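Local structure of putative metal-dependent hydrolase (Parabacteroides distasonis ATCC 8503, 3KL7) at residues D45-Y57 and A66-D80. The protein probably acts as a metal-dependent hydrolase of the beta-lactamase superfamily, holding two zinc ions in its likely active site. Residues are numbered along the deposited sequence; the frame is centred on the assembly and turned at random.
Sequences DNHSIQVDPVSEY and ADIILITHEHGDHLD. With ZN (zinc ion), chain C; ZN (zinc ion), chain D.
CG of D52 lies beside its backbone N (chi1 -64°), while OG1 of T72 sits between its own N and carbonyl carbon, which lets it face D52 OD2. The setting is the metallo-beta-lactamase fold, whose HxHxDH motif, H73 to H78, follows strand 68-71. Strands 47-51 and 68-71 run parallel, their N-to-C directions 20° apart, with L70 N to Q50 O and D52 N to L70 O each at 2.8 Å, delivering D52 next to the metal-binding loop. Three donors grip its carboxylate. OD1 takes T72 N at 2.7 Å through its syn lone pair; OD2 accepts T72 OG1 at 2.6 Å and H78 ND1 at 2.8 Å, both from the same face. The H78 bond is straight (170°) and in the ring plane, yet meets OD2 from above the carboxylate. This fixes the ring's rotation and turns NE2 to the zinc ion that D77, D162 and H209 also bind; the carboxylate would probably make H78 a stronger ligand. T72 OG1 also accepts H73 ND1 (3.0 Å), so D52 is second-shell to the H78 zinc and, through T72, one step further from the H73 zinc. Further along, CG2 of V54 packs on the D77 backbone, and a water bridges P53 O, H78 O and D80 N. At the start of helix 81-87, D80 OD2 receives S55 N at 2.8 Å and, through its syn lone pair, S55 OG at 2.6 Å.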
# COMPACT_ATOMS: atom_id res chain seq x y z
N ASP A 45 -14.03 -9.13 6.70
CA ASP A 45 -14.76 -10.41 6.80
C ASP A 45 -13.97 -11.44 7.70
O ASP A 45 -13.84 -12.62 7.34
CB ASP A 45 -14.97 -10.98 5.38
CG ASP A 45 -16.15 -11.96 5.29
OD1 ASP A 45 -17.20 -11.71 5.95
OD2 ASP A 45 -16.02 -12.97 4.55
N ASN A 46 -13.47 -10.98 8.84
CA ASN A 46 -12.70 -11.83 9.79
C ASN A 46 -11.38 -12.39 9.25
O ASN A 46 -10.85 -13.37 9.77
CB ASN A 46 -13.57 -12.95 10.34
CG ASN A 46 -14.66 -12.44 11.27
OD1 ASN A 46 -14.49 -11.43 11.95
ND2 ASN A 46 -15.78 -13.14 11.31
N HIS A 47 -10.87 -11.76 8.20
CA HIS A 47 -9.56 -12.08 7.67
C HIS A 47 -8.65 -10.91 7.98
O HIS A 47 -9.08 -9.75 7.91
CB HIS A 47 -9.61 -12.30 6.15
CG HIS A 47 -10.51 -13.41 5.74
ND1 HIS A 47 -10.21 -14.74 5.97
CD2 HIS A 47 -11.72 -13.40 5.12
CE1 HIS A 47 -11.19 -15.49 5.51
NE2 HIS A 47 -12.12 -14.70 5.00
N SER A 48 -7.38 -11.21 8.31
CA SER A 48 -6.42 -10.18 8.64
C SER A 48 -5.29 -10.13 7.59
O SER A 48 -4.69 -11.15 7.28
CB SER A 48 -5.84 -10.43 10.02
OG SER A 48 -4.91 -9.42 10.36
N ILE A 49 -5.05 -8.94 7.05
CA ILE A 49 -4.07 -8.74 5.98
C ILE A 49 -3.04 -7.73 6.41
O ILE A 49 -3.37 -6.60 6.74
CB ILE A 49 -4.73 -8.21 4.73
CG1 ILE A 49 -5.76 -9.24 4.18
CG2 ILE A 49 -3.66 -7.87 3.66
CD1 ILE A 49 -7.14 -8.64 3.88
N GLN A 50 -1.77 -8.13 6.41
CA GLN A 50 -0.71 -7.21 6.73
C GLN A 50 -0.01 -6.79 5.46
O GLN A 50 0.31 -7.64 4.61
CB GLN A 50 0.30 -7.84 7.68
CG GLN A 50 -0.27 -8.22 9.04
CD GLN A 50 -0.45 -7.03 9.97
OE1 GLN A 50 -0.11 -5.90 9.62
NE2 GLN A 50 -0.98 -7.28 11.17
N VAL A 51 0.23 -5.48 5.33
CA VAL A 51 0.98 -4.91 4.24
C VAL A 51 2.32 -4.36 4.73
O VAL A 51 2.36 -3.55 5.66
CB VAL A 51 0.19 -3.76 3.59
CG1 VAL A 51 0.95 -3.19 2.36
CG2 VAL A 51 -1.20 -4.22 3.23
N ASP A 52 3.40 -4.79 4.09
CA ASP A 52 4.77 -4.31 4.42
C ASP A 52 4.99 -4.18 5.94
O ASP A 52 5.39 -3.12 6.43
CB ASP A 52 5.04 -2.96 3.74
CG ASP A 52 5.03 -3.04 2.17
OD1 ASP A 52 5.10 -4.16 1.61
OD2 ASP A 52 4.97 -1.95 1.51
N PRO A 53 4.74 -5.28 6.69
CA PRO A 53 4.89 -5.22 8.14
C PRO A 53 6.35 -5.09 8.55
O PRO A 53 7.21 -5.87 8.06
CB PRO A 53 4.33 -6.55 8.60
CG PRO A 53 4.64 -7.49 7.45
CD PRO A 53 4.44 -6.64 6.22
N VAL A 54 6.63 -4.13 9.44
CA VAL A 54 8.00 -3.79 9.82
C VAL A 54 8.09 -3.61 11.35
O VAL A 54 7.42 -2.75 11.94
CB VAL A 54 8.45 -2.49 9.10
CG1 VAL A 54 9.77 -1.96 9.69
CG2 VAL A 54 8.57 -2.72 7.60
N SER A 55 8.92 -4.43 11.99
CA SER A 55 8.96 -4.53 13.47
C SER A 55 9.37 -3.25 14.19
O SER A 55 9.07 -3.07 15.35
CB SER A 55 9.86 -5.70 13.90
OG SER A 55 11.15 -5.56 13.37
N GLU A 56 10.06 -2.37 13.49
CA GLU A 56 10.47 -1.10 14.06
C GLU A 56 9.25 -0.21 14.40
O GLU A 56 9.35 0.65 15.27
CB GLU A 56 11.39 -0.38 13.09
CG GLU A 56 12.21 0.74 13.71
CD GLU A 56 12.52 1.87 12.70
OE1 GLU A 56 12.40 1.61 11.46
OE2 GLU A 56 12.86 3.00 13.15
N TYR A 57 8.12 -0.44 13.71
CA TYR A 57 6.92 0.40 13.89
C TYR A 57 5.88 -0.21 14.82
O TYR A 57 4.97 0.49 15.26
CB TYR A 57 6.26 0.71 12.53
CG TYR A 57 7.23 1.22 11.48
CD1 TYR A 57 8.19 2.18 11.79
CD2 TYR A 57 7.19 0.75 10.18
CE1 TYR A 57 9.07 2.64 10.84
CE2 TYR A 57 8.09 1.22 9.20
CZ TYR A 57 9.02 2.15 9.54
OH TYR A 57 9.91 2.61 8.60
N ALA A 66 -1.74 -13.08 10.60
CA ALA A 66 -2.04 -12.76 9.22
C ALA A 66 -2.58 -13.96 8.45
O ALA A 66 -2.00 -15.04 8.46
CB ALA A 66 -0.79 -12.23 8.52
N ASP A 67 -3.70 -13.77 7.78
CA ASP A 67 -4.13 -14.70 6.75
C ASP A 67 -3.32 -14.41 5.48
O ASP A 67 -3.03 -15.32 4.69
CB ASP A 67 -5.61 -14.54 6.47
CG ASP A 67 -6.48 -15.04 7.61
OD1 ASP A 67 -6.58 -16.26 7.78
OD2 ASP A 67 -7.06 -14.20 8.34
N ILE A 68 -2.95 -13.15 5.30
CA ILE A 68 -2.23 -12.73 4.13
C ILE A 68 -1.21 -11.67 4.47
O ILE A 68 -1.51 -10.75 5.24
CB ILE A 68 -3.19 -12.13 3.07
CG1 ILE A 68 -4.23 -13.19 2.66
CG2 ILE A 68 -2.40 -11.63 1.82
CD1 ILE A 68 -5.29 -12.65 1.73
N ILE A 69 0.00 -11.80 3.90
CA ILE A 69 1.03 -10.75 4.01
C ILE A 69 1.42 -10.29 2.62
O ILE A 69 1.84 -11.09 1.77
CB ILE A 69 2.30 -11.24 4.78
CG1 ILE A 69 1.90 -11.73 6.21
CG2 ILE A 69 3.41 -10.09 4.84
CD1 ILE A 69 2.99 -12.45 6.95
N LEU A 70 1.24 -9.01 2.37
CA LEU A 70 1.57 -8.39 1.09
C LEU A 70 2.90 -7.62 1.22
O LEU A 70 3.01 -6.74 2.07
CB LEU A 70 0.50 -7.36 0.73
CG LEU A 70 -0.51 -7.66 -0.33
CD1 LEU A 70 0.19 -8.13 -1.62
CD2 LEU A 70 -1.47 -8.70 0.18
N ILE A 71 3.87 -7.93 0.38
CA ILE A 71 5.09 -7.12 0.31
C ILE A 71 5.18 -6.38 -1.02
O ILE A 71 5.12 -7.01 -2.09
CB ILE A 71 6.35 -7.97 0.48
CG1 ILE A 71 6.26 -8.84 1.72
CG2 ILE A 71 7.59 -7.05 0.54
CD1 ILE A 71 5.89 -8.07 2.98
N THR A 72 5.33 -5.05 -0.96
CA THR A 72 5.47 -4.22 -2.19
C THR A 72 6.89 -4.31 -2.79
O THR A 72 7.05 -4.43 -4.02
CB THR A 72 5.17 -2.75 -1.90
OG1 THR A 72 6.04 -2.28 -0.86
CG2 THR A 72 3.71 -2.56 -1.48
N HIS A 73 7.92 -4.23 -1.94
CA HIS A 73 9.31 -4.35 -2.41
C HIS A 73 10.26 -4.61 -1.27
O HIS A 73 9.85 -4.62 -0.11
CB HIS A 73 9.74 -3.11 -3.24
CG HIS A 73 9.80 -1.84 -2.46
ND1 HIS A 73 8.69 -1.26 -1.88
CD2 HIS A 73 10.84 -1.01 -2.19
CE1 HIS A 73 9.05 -0.14 -1.27
NE2 HIS A 73 10.35 0.03 -1.44
N GLU A 74 11.54 -4.79 -1.61
CA GLU A 74 12.53 -5.44 -0.75
C GLU A 74 13.25 -4.55 0.27
O GLU A 74 13.94 -5.06 1.13
CB GLU A 74 13.59 -6.11 -1.64
CG GLU A 74 14.60 -5.14 -2.22
CD GLU A 74 15.26 -5.66 -3.47
OE1 GLU A 74 14.65 -5.55 -4.56
OE2 GLU A 74 16.39 -6.16 -3.37
N HIS A 75 13.10 -3.24 0.16
CA HIS A 75 13.76 -2.31 1.09
C HIS A 75 13.36 -2.58 2.55
O HIS A 75 12.24 -3.00 2.84
CB HIS A 75 13.44 -0.84 0.71
CG HIS A 75 14.12 -0.37 -0.54
ND1 HIS A 75 13.64 0.67 -1.30
CD2 HIS A 75 15.23 -0.81 -1.18
CE1 HIS A 75 14.43 0.86 -2.34
NE2 HIS A 75 15.39 -0.03 -2.29
N GLY A 76 14.30 -2.32 3.47
CA GLY A 76 14.15 -2.68 4.91
C GLY A 76 13.00 -2.01 5.67
O GLY A 76 12.54 -2.53 6.68
N ASP A 77 12.54 -0.86 5.19
CA ASP A 77 11.38 -0.19 5.78
C ASP A 77 10.04 -0.73 5.17
O ASP A 77 8.97 -0.10 5.30
CB ASP A 77 11.49 1.34 5.62
CG ASP A 77 11.55 1.79 4.16
OD1 ASP A 77 12.33 1.22 3.38
OD2 ASP A 77 10.83 2.73 3.81
N HIS A 78 10.13 -1.89 4.52
CA HIS A 78 8.95 -2.57 3.91
C HIS A 78 9.01 -4.11 4.09
O HIS A 78 7.99 -4.75 4.39
CB HIS A 78 8.88 -2.27 2.41
CG HIS A 78 8.59 -0.84 2.10
ND1 HIS A 78 7.32 -0.38 1.85
CD2 HIS A 78 9.40 0.24 2.02
CE1 HIS A 78 7.36 0.92 1.62
NE2 HIS A 78 8.61 1.32 1.72
N LEU A 79 10.21 -4.69 3.88
CA LEU A 79 10.42 -6.13 4.00
C LEU A 79 11.20 -6.41 5.26
O LEU A 79 12.36 -6.05 5.36
CB LEU A 79 11.17 -6.68 2.76
CG LEU A 79 11.55 -8.18 2.77
CD1 LEU A 79 10.33 -9.04 2.91
CD2 LEU A 79 12.33 -8.57 1.50
N ASP A 80 10.55 -7.06 6.21
CA ASP A 80 11.16 -7.38 7.47
C ASP A 80 10.74 -8.79 7.92
O ASP A 80 9.60 -8.99 8.34
CB ASP A 80 10.76 -6.35 8.52
CG ASP A 80 11.38 -6.61 9.85
OD1 ASP A 80 12.18 -7.57 9.97
OD2 ASP A 80 11.07 -5.87 10.80
ZN ZN C . 11.65 1.88 -1.05
ZN ZN D . 10.13 2.99 1.47
O HOH W 1 -9.59 -16.19 8.90
O HOH W 2 7.61 -7.06 5.82
O HOH W 3 11.84 1.92 0.98